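PDB 6FKK: MIP07328p from Drosophila melanogaster, which probably acts as a chemorepellent axon guidance cue, binding semaphorin receptors through its extracellular sema domain. Local coordinates for residues F37-A42 with I46-L51; E79-N84 with Y147-N152; Y89-R92 with E96-L99; L453-S456 with S461-V464. One frame throughout, in Å; residues are numbered along the deposited sequence.

Overall arrangement
All four contacts lie in the sema domain, a beta-propeller, and contacts 1, 3 and 4 are each a hairpin from a different four-stranded antiparallel sheet, or blade. Along the chain contact 1 comes first; contact 2 then joins two distant loops, with contact 3 nested in the chain between them, and contact 4 comes last. Contact 1 sits between its neighbours: its centre is about 14 Å from that of contact 3 and 13 Å from that of contact 4, and it touches both, through Leu39 and Ile46 and through Leu51. Contact 2 touches none of the others. The last blade takes in strand 18-21 from near the N-terminus, which closes the ring.

Contact 1 of 4, residues F37-A42 with I46-L51; sequences FVLVGA and IYNVSL. With NAG (2-acetamido-2-deoxy-beta-D-glucopyranose), chain C.
Phe37 packs against Ser50 and Asn48, and Val38 pairs with Val49, in an antiparallel beta hairpin that supplies the two middle strands of a propeller blade. Two hydrogen-bonded pairs, Val38 with Val49 and Val40 with Tyr47, hold the backbones together through four bonds. On the face of Phe37, Leu39 and Asn48 a glycan is attached. Asn48 ND2 carries the N-acetylglucosamine, and its CG lies anti to the backbone N (chi1 -168°), sending the amide out from the sheet with OD1 turned toward Phe37 CB, 3.8 Å off. The sugar brings its C5-C6 edge over one face of the Phe37 ring, C5 standing 3.5 Å above the plane over its centre, in the geometry of a CH-pi contact, while Phe37 CE1 rests 3.9 Å from Ser50 CB. Leu39 splits its branches, CD1 meeting the sugar's acetyl methyl C8 at 3.5 Å and CD2 touching Ile46 CD1 at 4.0 Å. Replacing Phe37 by an alanine would probably strip the sugar of the aromatic surface under C5 and C6 and leave the glycan freer to swing about its asparagine linkage. On the other face Val38 CG1, held between its own backbone N and carbonyl carbon (chi1 61°), reaches Leu51 CD2 at 3.7 Å, the two side chains crossing at about a right angle. Tyr47 there meets Phe20 of strand 18-21 edge-to-face, and Phe28 also packs on it. The methyl CB of Ala42 lies in the plane of the Tyr47 ring, at its edge, 3.5 Å from CE1.

Contact 2 of 4, residues E79-N84 with Y147-N152; sequences EWDCHN and YSPAHN. With NAG (2-acetamido-2-deoxy-beta-D-glucopyranose), chain E.
Asp81 meets Pro149 and Ser148 in a slight contact without a hydrogen bond: carboxylate oxygen OD1 of Asp81 lies 4.0 Å from Pro149 CD and 4.2 Å from Ser148 OG. The Asp81 and Pro149 side chains cross at about a right angle, and Tyr105 packs against both Asp81 and Ser148. OD1 also stands over one face of the Trp80 indole, toward its rim. Behind the touching residues, Ser148 OG takes a weak bond from Ala150 N (3.3 Å), and Pro149 O sits over the centre of the His151 ring. Here two connecting loops of the propeller come side by side, one leading from helix 66-74 into strand 86-91, the other running from strand 135-140 to strand 154-158. Further out, Cys82, at the centre of an inverse gamma turn, is fastened to Cys72 of that helix by a disulfide. His83 NE2 donates to the syn side of Glu79 OE1 at 2.6 Å while His83 ND1 bonds to Asp44; flanked by two carboxylates, the imidazole is probably drawn toward its protonated form. At the far end Asn152 bears an N-acetylglucosamine through ND2, a sugar whose methyl C8 lies 3.9 Å from Ala150 CB and which also hydrogen-bonds Gly172 O.

Contact 3 of 4, residues Y89-R92 with E96-L99; sequences YALR and EVLL
Val97 pushes its CG1 methyl against the rim of the Tyr89 ring, in the ring plane and 3.5 Å from CE1. Leu99 CD2 fits in beside the ring's root, 4.2 Å from Tyr89 CB, so two branched side chains of the facing strand line the tyrosine's edge. With Tyr89 CG anti to the backbone N (chi1 163°), the ring leans over its own strand, Leu91 N lying off one face toward the rim. Leu91 adds a smaller bump, CD1 to Val97 CG2 at 4.2 Å. These residues form an antiparallel beta hairpin, strands 86-91 and 97-101, at one side of a propeller blade. On the reverse face Ala90 is the low point: its CB meets the stem of Leu98, CB to CB 4.1 Å, and Phe157 of strand 154-158 fills in over the alanine. Past the last pair, Arg92 N bonds to Glu96 O at 3.0 Å, from above the carbonyl plane. Their side chains run side by side the same way until Arg92 bends at chi3 (63°) and brings NH1 to Glu96 OE1 at 3.1 Å. The salt bridge is poorly directed, its hydrogen bond weak and the guanidinium and carboxylate planes 65° apart; His111 of strand 108-112 packs against both side chains.

Contact 4 of 4, residues L453-S456 with S461-V464; sequences LVIS and SLVV
Val454 faces Val463 and Ser456 faces Ser461 as the hydrogen-bonded pairs of an antiparallel hairpin in the last blade of the sema propeller. Four backbone bonds join them, the shortest from Val463 N to Val454 O at 2.9 Å, and all four are nearly straight at the hydrogen. A CA-H...O contact, from Leu453 CA to Val463 O at 3.6 Å, supplements the set. Apolar contacts fill one face: Leu453 and Val464 lie side by side, pointing the same way, with Leu453 CD2 3.8 Å from Val464 CG2. Leu462 CG stands anti to the backbone N (chi1 172°), which carries CD1 across the strand gap to Ile455 CG1 at 3.8 Å and to Leu453 CB at 4.2 Å; one methyl thus bridges two residues of the opposing strand. On the other face Val454 and Val463 meet CB to CB at 4.2 Å. The polar ends there bond elsewhere, Ser456 OG to Asp35 O and Ser461 OG to Ser472 OG. Strand 469-474 pairs with strand 461-465 and in turn with strand 18-21 from near the N-terminus; the face of Leu453, Ile455, Leu462 and Val464 packs on strands 386-396, 402-410 and 414-423 of the adjoining sheet, and Leu51 lies against Ser456 and Val463.

Contact 1 of 4, residues F37-A42 with I46-L51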
loop_
_atom_site.group_PDB
_atom_site.type_symbol
_atom_site.label_atom_id
_atom_site.label_comp_id
_atom_site.label_asym_id
_atom_site.label_seq_id
_atom_site.Cartn_x
_atom_site.Cartn_y
_atom_site.Cartn_z
ATOM N N PHE A 37 4.451 -19.135 1.106
ATOM C CA PHE A 37 3.374 -19.322 0.146
ATOM C C PHE A 37 2.635 -18.010 -0.071
ATOM O O PHE A 37 2.550 -17.169 0.828
ATOM C CB PHE A 37 2.398 -20.413 0.609
ATOM C CG PHE A 37 3.020 -21.776 0.682
ATOM C CD1 PHE A 37 3.028 -22.607 -0.426
ATOM C CD2 PHE A 37 3.615 -22.220 1.851
ATOM C CE1 PHE A 37 3.608 -23.859 -0.366
ATOM C CE2 PHE A 37 4.198 -23.471 1.918
ATOM C CZ PHE A 37 4.198 -24.289 0.807
ATOM N N VAL A 38 2.103 -17.845 -1.280
ATOM C CA VAL A 38 1.412 -16.625 -1.679
ATOM C C VAL A 38 0.174 -17.003 -2.484
ATOM O O VAL A 38 0.198 -17.955 -3.272
ATOM C CB VAL A 38 2.341 -15.690 -2.484
ATOM C CG1 VAL A 38 2.821 -16.373 -3.758
ATOM C CG2 VAL A 38 1.645 -14.374 -2.800
ATOM N N LEU A 39 -0.912 -16.264 -2.269
ATOM C CA LEU A 39 -2.164 -16.465 -2.987
ATOM C C LEU A 39 -2.314 -15.388 -4.053
ATOM O O LEU A 39 -2.079 -14.205 -3.784
ATOM C CB LEU A 39 -3.360 -16.431 -2.033
ATOM C CG LEU A 39 -3.775 -17.736 -1.345
ATOM C CD1 LEU A 39 -2.672 -18.272 -0.446
ATOM C CD2 LEU A 39 -5.065 -17.537 -0.560
ATOM N N VAL A 40 -2.709 -15.797 -5.256
ATOM C CA VAL A 40 -2.831 -14.898 -6.398
ATOM C C VAL A 40 -4.252 -15.007 -6.932
ATOM O O VAL A 40 -4.626 -16.033 -7.515
ATOM C CB VAL A 40 -1.805 -15.219 -7.494
ATOM C CG1 VAL A 40 -1.911 -14.214 -8.630
ATOM C CG2 VAL A 40 -0.400 -15.235 -6.917
ATOM N N GLY A 41 -5.041 -13.953 -6.740
ATOM C CA GLY A 41 -6.371 -13.894 -7.316
ATOM C C GLY A 41 -6.333 -13.497 -8.777
ATOM O O GLY A 41 -5.798 -12.439 -9.124
ATOM N N ALA A 42 -6.896 -14.336 -9.644
ATOM C CA ALA A 42 -6.790 -14.114 -11.080
ATOM C C ALA A 42 -8.135 -14.244 -11.776
ATOM O O ALA A 42 -9.183 -14.282 -11.123
ATOM C CB ALA A 42 -5.798 -15.101 -11.696
ATOM N N ILE A 46 -7.881 -18.794 -8.533
ATOM C CA ILE A 46 -6.986 -18.313 -7.488
ATOM C C ILE A 46 -5.912 -19.376 -7.281
ATOM O O ILE A 46 -6.219 -20.573 -7.220
ATOM C CB ILE A 46 -7.736 -18.004 -6.178
ATOM C CG1 ILE A 46 -6.759 -17.553 -5.091
ATOM C CG2 ILE A 46 -8.543 -19.205 -5.717
ATOM C CD1 ILE A 46 -7.424 -17.215 -3.775
ATOM N N TYR A 47 -4.656 -18.941 -7.197
ATOM C CA TYR A 47 -3.509 -19.839 -7.191
ATOM C C TYR A 47 -2.800 -19.810 -5.842
ATOM O O TYR A 47 -2.594 -18.740 -5.260
ATOM C CB TYR A 47 -2.508 -19.462 -8.290
ATOM C CG TYR A 47 -3.081 -19.434 -9.691
ATOM C CD1 TYR A 47 -3.650 -18.277 -10.208
ATOM C CD2 TYR A 47 -3.039 -20.561 -10.503
ATOM C CE1 TYR A 47 -4.169 -18.245 -11.489
ATOM C CE2 TYR A 47 -3.555 -20.537 -11.787
ATOM C CZ TYR A 47 -4.119 -19.376 -12.274
ATOM O OH TYR A 47 -4.635 -19.345 -13.549
ATOM N N ASN A 48 -2.425 -20.995 -5.357
ATOM C CA ASN A 48 -1.545 -21.147 -4.201
ATOM C C ASN A 48 -0.156 -21.468 -4.748
ATOM O O ASN A 48 0.064 -22.548 -5.306
ATOM C CB ASN A 48 -2.056 -22.244 -3.262
ATOM C CG ASN A 48 -1.341 -22.255 -1.909
ATOM O OD1 ASN A 48 -0.466 -21.430 -1.654
ATOM N ND2 ASN A 48 -1.721 -23.191 -1.035
ATOM N N VAL A 49 0.774 -20.525 -4.610
ATOM C CA VAL A 49 2.070 -20.592 -5.276
ATOM C C VAL A 49 3.170 -20.610 -4.225
ATOM O O VAL A 49 3.216 -19.734 -3.354
ATOM C CB VAL A 49 2.267 -19.410 -6.243
ATOM C CG1 VAL A 49 3.614 -19.513 -6.939
ATOM C CG2 VAL A 49 1.131 -19.357 -7.253
ATOM N N SER A 50 4.055 -21.598 -4.317
ATOM C CA SER A 50 5.213 -21.650 -3.436
ATOM C C SER A 50 6.260 -20.637 -3.885
ATOM O O SER A 50 6.438 -20.396 -5.082
ATOM C CB SER A 50 5.805 -23.059 -3.427
ATOM O OG SER A 50 7.007 -23.099 -2.680
ATOM N N LEU A 51 6.956 -20.038 -2.919
ATOM C CA LEU A 51 7.868 -18.939 -3.207
ATOM C C LEU A 51 9.291 -19.382 -3.519
ATOM O O LEU A 51 10.081 -18.562 -4.002
ATOM C CB LEU A 51 7.900 -17.951 -2.035
ATOM C CG LEU A 51 6.702 -17.005 -1.933
ATOM C CD1 LEU A 51 6.921 -15.967 -0.844
ATOM C CD2 LEU A 51 6.446 -16.335 -3.271
HETATM C C1 NAG C . -1.115 -23.278 0.273
HETATM C C2 NAG C . -2.119 -23.526 1.390
HETATM C C3 NAG C . -1.403 -23.555 2.736
HETATM C C4 NAG C . -0.357 -24.664 2.724
HETATM C C5 NAG C . 0.572 -24.605 1.505
HETATM C C6 NAG C . 1.322 -25.906 1.312
HETATM C C7 NAG C . -3.498 -21.402 1.714
HETATM C C8 NAG C . -2.272 -20.618 2.097
HETATM N N2 NAG C . -3.336 -22.705 1.398
HETATM O O3 NAG C . -2.370 -23.810 3.753
HETATM O O4 NAG C . 0.440 -24.572 3.899
HETATM O O5 NAG C . -0.132 -24.360 0.267
HETATM O O6 NAG C . 0.531 -27.027 1.690
HETATM O O7 NAG C . -4.616 -20.875 1.701
#

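Contact 2 of 4, residues E79-N84 with Y147-N152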
loop_
_atom_site.group_PDB
_atom_site.type_symbol
_atom_site.label_atom_id
_atom_site.label_comp_id
_atom_site.label_asym_id
_atom_site.label_seq_id
_atom_site.Cartn_x
_atom_site.Cartn_y
_atom_site.Cartn_z
ATOM N N GLU A 79 -15.640 -8.847 -23.444
ATOM C CA GLU A 79 -15.421 -10.234 -23.043
ATOM C C GLU A 79 -14.468 -10.315 -21.857
ATOM O O GLU A 79 -14.705 -11.064 -20.904
ATOM C CB GLU A 79 -14.886 -11.036 -24.231
ATOM C CG GLU A 79 -14.767 -12.546 -24.016
ATOM C CD GLU A 79 -13.553 -12.939 -23.196
ATOM O OE1 GLU A 79 -13.630 -13.949 -22.465
ATOM O OE2 GLU A 79 -12.527 -12.231 -23.274
ATOM N N TRP A 80 -13.377 -9.548 -21.902
ATOM C CA TRP A 80 -12.374 -9.633 -20.846
ATOM C C TRP A 80 -12.929 -9.152 -19.513
ATOM O O TRP A 80 -12.437 -9.554 -18.451
ATOM C CB TRP A 80 -11.123 -8.844 -21.233
ATOM C CG TRP A 80 -11.394 -7.401 -21.541
ATOM C CD1 TRP A 80 -11.902 -6.889 -22.703
ATOM C CD2 TRP A 80 -11.162 -6.282 -20.678
ATOM N NE1 TRP A 80 -12.003 -5.522 -22.613
ATOM C CE2 TRP A 80 -11.555 -5.124 -21.381
ATOM C CE3 TRP A 80 -10.662 -6.146 -19.380
ATOM C CZ2 TRP A 80 -11.464 -3.847 -20.826
ATOM C CZ3 TRP A 80 -10.572 -4.877 -18.831
ATOM C CH2 TRP A 80 -10.971 -3.745 -19.554
ATOM N N ASP A 81 -13.958 -8.308 -19.549
ATOM C CA ASP A 81 -14.612 -7.880 -18.320
ATOM C C ASP A 81 -15.569 -8.937 -17.782
ATOM O O ASP A 81 -15.722 -9.065 -16.562
ATOM C CB ASP A 81 -15.358 -6.567 -18.553
ATOM C CG ASP A 81 -14.466 -5.351 -18.399
ATOM O OD1 ASP A 81 -13.508 -5.402 -17.597
ATOM O OD2 ASP A 81 -14.735 -4.336 -19.076
ATOM N N CYS A 82 -16.205 -9.708 -18.667
ATOM C CA CYS A 82 -17.207 -10.696 -18.264
ATOM C C CYS A 82 -16.518 -12.006 -17.878
ATOM O O CYS A 82 -16.636 -13.042 -18.536
ATOM C CB CYS A 82 -18.233 -10.898 -19.369
ATOM S SG CYS A 82 -19.199 -9.415 -19.744
ATOM N N HIS A 83 -15.777 -11.935 -16.772
ATOM C CA HIS A 83 -15.157 -13.092 -16.147
ATOM C C HIS A 83 -15.301 -12.947 -14.637
ATOM O O HIS A 83 -15.909 -11.995 -14.139
ATOM C CB HIS A 83 -13.686 -13.235 -16.557
ATOM C CG HIS A 83 -13.489 -13.922 -17.872
ATOM N ND1 HIS A 83 -13.337 -15.287 -17.983
ATOM C CD2 HIS A 83 -13.416 -13.432 -19.133
ATOM C CE1 HIS A 83 -13.180 -15.610 -19.253
ATOM N NE2 HIS A 83 -13.224 -14.502 -19.973
ATOM N N ASN A 84 -14.735 -13.897 -13.903
ATOM C CA ASN A 84 -14.805 -13.906 -12.442
ATOM C C ASN A 84 -13.393 -13.703 -11.900
ATOM O O ASN A 84 -12.654 -14.661 -11.668
ATOM C CB ASN A 84 -15.423 -15.201 -11.927
ATOM C CG ASN A 84 -15.631 -15.185 -10.426
ATOM O OD1 ASN A 84 -15.769 -14.124 -9.818
ATOM N ND2 ASN A 84 -15.652 -16.365 -9.819
ATOM N N TYR A 147 -16.796 -4.773 -8.870
ATOM C CA TYR A 147 -17.403 -5.332 -10.071
ATOM C C TYR A 147 -16.390 -5.587 -11.177
ATOM O O TYR A 147 -16.598 -6.482 -12.006
ATOM C CB TYR A 147 -18.489 -4.392 -10.603
ATOM C CG TYR A 147 -19.737 -4.311 -9.755
ATOM C CD1 TYR A 147 -19.726 -3.677 -8.521
ATOM C CD2 TYR A 147 -20.938 -4.846 -10.204
ATOM C CE1 TYR A 147 -20.868 -3.595 -7.750
ATOM C CE2 TYR A 147 -22.086 -4.766 -9.443
ATOM C CZ TYR A 147 -22.045 -4.141 -8.217
ATOM O OH TYR A 147 -23.186 -4.059 -7.452
ATOM N N SER A 148 -15.303 -4.821 -11.206
ATOM C CA SER A 148 -14.318 -4.854 -12.271
ATOM C C SER A 148 -12.949 -5.237 -11.723
ATOM O O SER A 148 -12.652 -4.979 -10.553
ATOM C CB SER A 148 -14.232 -3.484 -12.960
ATOM O OG SER A 148 -13.193 -3.445 -13.922
ATOM N N PRO A 149 -12.093 -5.860 -12.539
ATOM C CA PRO A 149 -10.721 -6.146 -12.092
ATOM C C PRO A 149 -9.878 -4.905 -11.847
ATOM O O PRO A 149 -8.725 -5.044 -11.421
ATOM C CB PRO A 149 -10.142 -6.978 -13.248
ATOM C CG PRO A 149 -10.992 -6.636 -14.429
ATOM C CD PRO A 149 -12.366 -6.428 -13.870
ATOM N N ALA A 150 -10.407 -3.710 -12.102
ATOM C CA ALA A 150 -9.661 -2.482 -11.865
ATOM C C ALA A 150 -9.225 -2.394 -10.407
ATOM O O ALA A 150 -10.026 -2.600 -9.493
ATOM C CB ALA A 150 -10.510 -1.270 -12.244
ATOM N N HIS A 151 -7.941 -2.092 -10.198
ATOM C CA HIS A 151 -7.361 -2.019 -8.856
ATOM C C HIS A 151 -7.632 -0.650 -8.224
ATOM O O HIS A 151 -6.726 0.103 -7.865
ATOM C CB HIS A 151 -5.868 -2.319 -8.912
ATOM C CG HIS A 151 -5.530 -3.605 -9.604
ATOM N ND1 HIS A 151 -5.686 -4.837 -9.005
ATOM C CD2 HIS A 151 -5.038 -3.848 -10.842
ATOM C CE1 HIS A 151 -5.310 -5.783 -9.847
ATOM N NE2 HIS A 151 -4.911 -5.211 -10.968
ATOM N N ASN A 152 -8.921 -0.336 -8.093
ATOM C CA ASN A 152 -9.372 0.903 -7.474
ATOM C C ASN A 152 -9.896 0.704 -6.058
ATOM O O ASN A 152 -10.182 1.696 -5.378
ATOM C CB ASN A 152 -10.474 1.554 -8.328
ATOM C CG ASN A 152 -11.725 0.697 -8.409
ATOM O OD1 ASN A 152 -11.655 -0.520 -8.232
ATOM N ND2 ASN A 152 -12.878 1.314 -8.669
HETATM C C1 NAG E . -13.093 2.719 -8.902
HETATM C C2 NAG E . -13.735 2.851 -10.297
HETATM C C3 NAG E . -14.263 4.267 -10.538
HETATM C C4 NAG E . -15.147 4.722 -9.387
HETATM C C5 NAG E . -14.379 4.592 -8.080
HETATM C C6 NAG E . -15.194 4.990 -6.872
HETATM C C7 NAG E . -11.674 3.129 -11.635
HETATM C C8 NAG E . -10.852 2.565 -12.754
HETATM N N2 NAG E . -12.802 2.463 -11.345
HETATM O O3 NAG E . -15.005 4.285 -11.752
HETATM O O4 NAG E . -15.537 6.077 -9.575
HETATM O O5 NAG E . -13.995 3.222 -7.897
HETATM O O6 NAG E . -16.055 6.082 -7.163
HETATM O O7 NAG E . -11.329 4.137 -11.022
#

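Contact 3 of 4, residues Y89-R92 with E96-L99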
loop_
_atom_site.group_PDB
_atom_site.type_symbol
_atom_site.label_atom_id
_atom_site.label_comp_id
_atom_site.label_asym_id
_atom_site.label_seq_id
_atom_site.Cartn_x
_atom_site.Cartn_y
_atom_site.Cartn_z
ATOM N N TYR A 89 -9.934 -12.393 -0.185
ATOM C CA TYR A 89 -9.666 -13.611 0.567
ATOM C C TYR A 89 -9.513 -13.277 2.042
ATOM O O TYR A 89 -8.919 -12.255 2.400
ATOM C CB TYR A 89 -8.403 -14.330 0.067
ATOM C CG TYR A 89 -7.870 -15.354 1.051
ATOM C CD1 TYR A 89 -8.487 -16.589 1.202
ATOM C CD2 TYR A 89 -6.754 -15.080 1.834
ATOM C CE1 TYR A 89 -8.006 -17.523 2.105
ATOM C CE2 TYR A 89 -6.267 -16.009 2.737
ATOM C CZ TYR A 89 -6.897 -17.228 2.869
ATOM O OH TYR A 89 -6.414 -18.153 3.766
ATOM N N ALA A 90 -10.044 -14.149 2.896
ATOM C CA ALA A 90 -9.926 -13.977 4.336
ATOM C C ALA A 90 -10.084 -15.332 5.009
ATOM O O ALA A 90 -10.963 -16.114 4.642
ATOM C CB ALA A 90 -10.971 -12.991 4.870
ATOM N N LEU A 91 -9.221 -15.601 5.988
ATOM C CA LEU A 91 -9.296 -16.821 6.789
ATOM C C LEU A 91 -10.142 -16.511 8.018
ATOM O O LEU A 91 -9.672 -15.879 8.967
ATOM C CB LEU A 91 -7.900 -17.305 7.165
ATOM C CG LEU A 91 -7.779 -18.570 8.017
ATOM C CD1 LEU A 91 -8.376 -19.765 7.299
ATOM C CD2 LEU A 91 -6.323 -18.832 8.376
ATOM N N ARG A 92 -11.399 -16.951 7.996
ATOM C CA ARG A 92 -12.334 -16.635 9.062
ATOM C C ARG A 92 -11.899 -17.277 10.379
ATOM O O ARG A 92 -11.145 -18.253 10.387
ATOM C CB ARG A 92 -13.739 -17.103 8.687
ATOM C CG ARG A 92 -14.429 -16.240 7.644
ATOM C CD ARG A 92 -15.926 -16.471 7.676
ATOM N NE ARG A 92 -16.498 -16.070 8.957
ATOM C CZ ARG A 92 -17.647 -16.532 9.439
ATOM N NH1 ARG A 92 -18.345 -17.423 8.750
ATOM N NH2 ARG A 92 -18.092 -16.111 10.615
ATOM N N GLU A 96 -12.704 -21.352 8.436
ATOM C CA GLU A 96 -13.255 -21.292 7.093
ATOM C C GLU A 96 -12.427 -20.359 6.213
ATOM O O GLU A 96 -11.549 -19.628 6.679
ATOM C CB GLU A 96 -14.707 -20.817 7.128
ATOM C CG GLU A 96 -15.695 -21.829 7.674
ATOM C CD GLU A 96 -17.122 -21.316 7.637
ATOM O OE1 GLU A 96 -17.308 -20.081 7.593
ATOM O OE2 GLU A 96 -18.056 -22.146 7.645
ATOM N N VAL A 97 -12.730 -20.384 4.918
ATOM C CA VAL A 97 -12.066 -19.550 3.925
ATOM C C VAL A 97 -13.125 -18.723 3.211
ATOM O O VAL A 97 -14.126 -19.268 2.732
ATOM C CB VAL A 97 -11.260 -20.394 2.920
ATOM C CG1 VAL A 97 -10.871 -19.559 1.711
ATOM C CG2 VAL A 97 -10.025 -20.975 3.591
ATOM N N LEU A 98 -12.908 -17.414 3.147
ATOM C CA LEU A 98 -13.820 -16.501 2.472
ATOM C C LEU A 98 -13.242 -16.124 1.115
ATOM O O LEU A 98 -12.078 -15.722 1.021
ATOM C CB LEU A 98 -14.061 -15.250 3.318
ATOM C CG LEU A 98 -14.912 -14.139 2.698
ATOM C CD1 LEU A 98 -16.282 -14.662 2.288
ATOM C CD2 LEU A 98 -15.047 -12.969 3.662
ATOM N N LEU A 99 -14.050 -16.264 0.067
ATOM C CA LEU A 99 -13.627 -15.927 -1.287
ATOM C C LEU A 99 -14.720 -15.130 -1.979
ATOM O O LEU A 99 -15.882 -15.550 -1.996
ATOM C CB LEU A 99 -13.301 -17.182 -2.103
ATOM C CG LEU A 99 -11.847 -17.652 -2.091
ATOM C CD1 LEU A 99 -11.663 -18.809 -3.061
ATOM C CD2 LEU A 99 -10.916 -16.502 -2.438
#

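Contact 4 of 4, residues L453-S456 with S461-V464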
loop_
_atom_site.group_PDB
_atom_site.type_symbol
_atom_site.label_atom_id
_atom_site.label_comp_id
_atom_site.label_asym_id
_atom_site.label_seq_id
_atom_site.Cartn_x
_atom_site.Cartn_y
_atom_site.Cartn_z
ATOM N N LEU A 453 4.684 -5.712 -4.979
ATOM C CA LEU A 453 5.969 -6.270 -4.576
ATOM C C LEU A 453 5.785 -7.043 -3.280
ATOM O O LEU A 453 5.202 -6.524 -2.322
ATOM C CB LEU A 453 7.026 -5.176 -4.387
ATOM C CG LEU A 453 7.493 -4.422 -5.632
ATOM C CD1 LEU A 453 8.574 -3.415 -5.272
ATOM C CD2 LEU A 453 7.991 -5.395 -6.688
ATOM N N VAL A 454 6.280 -8.277 -3.253
ATOM C CA VAL A 454 6.192 -9.150 -2.089
ATOM C C VAL A 454 7.603 -9.552 -1.693
ATOM O O VAL A 454 8.412 -9.925 -2.552
ATOM C CB VAL A 454 5.327 -10.392 -2.370
ATOM C CG1 VAL A 454 5.128 -11.199 -1.095
ATOM C CG2 VAL A 454 3.993 -9.980 -2.964
ATOM N N ILE A 455 7.894 -9.486 -0.397
ATOM C CA ILE A 455 9.231 -9.731 0.125
ATOM C C ILE A 455 9.204 -10.988 0.981
ATOM O O ILE A 455 8.405 -11.092 1.921
ATOM C CB ILE A 455 9.747 -8.532 0.936
ATOM C CG1 ILE A 455 10.161 -7.394 0.000
ATOM C CG2 ILE A 455 10.899 -8.953 1.832
ATOM C CD1 ILE A 455 10.787 -6.221 0.722
ATOM N N SER A 456 10.082 -11.935 0.659
ATOM C CA SER A 456 10.328 -13.121 1.477
ATOM C C SER A 456 11.778 -13.047 1.944
ATOM O O SER A 456 12.701 -13.335 1.174
ATOM C CB SER A 456 10.058 -14.403 0.698
ATOM O OG SER A 456 10.383 -15.541 1.480
ATOM N N SER A 461 14.201 -13.419 -1.451
ATOM C CA SER A 461 13.463 -13.350 -2.703
ATOM C C SER A 461 12.561 -12.125 -2.719
ATOM O O SER A 461 11.774 -11.915 -1.791
ATOM C CB SER A 461 12.629 -14.618 -2.916
ATOM O OG SER A 461 11.898 -14.553 -4.126
ATOM N N LEU A 462 12.684 -11.322 -3.769
ATOM C CA LEU A 462 11.736 -10.257 -4.064
ATOM C C LEU A 462 10.880 -10.714 -5.236
ATOM O O LEU A 462 11.409 -11.073 -6.292
ATOM C CB LEU A 462 12.456 -8.950 -4.394
ATOM C CG LEU A 462 11.570 -7.815 -4.911
ATOM C CD1 LEU A 462 10.641 -7.317 -3.818
ATOM C CD2 LEU A 462 12.407 -6.676 -5.468
ATOM N N VAL A 463 9.564 -10.714 -5.048
ATOM C CA VAL A 463 8.631 -11.205 -6.055
ATOM C C VAL A 463 7.953 -10.002 -6.691
ATOM O O VAL A 463 7.134 -9.327 -6.054
ATOM C CB VAL A 463 7.602 -12.173 -5.459
ATOM C CG1 VAL A 463 6.641 -12.654 -6.542
ATOM C CG2 VAL A 463 8.306 -13.349 -4.802
ATOM N N VAL A 464 8.290 -9.732 -7.947
ATOM C CA VAL A 464 7.635 -8.675 -8.707
ATOM C C VAL A 464 6.355 -9.226 -9.318
ATOM O O VAL A 464 6.330 -10.343 -9.848
ATOM C CB VAL A 464 8.584 -8.123 -9.785
ATOM C CG1 VAL A 464 7.903 -7.023 -10.583
ATOM C CG2 VAL A 464 9.863 -7.616 -9.143
#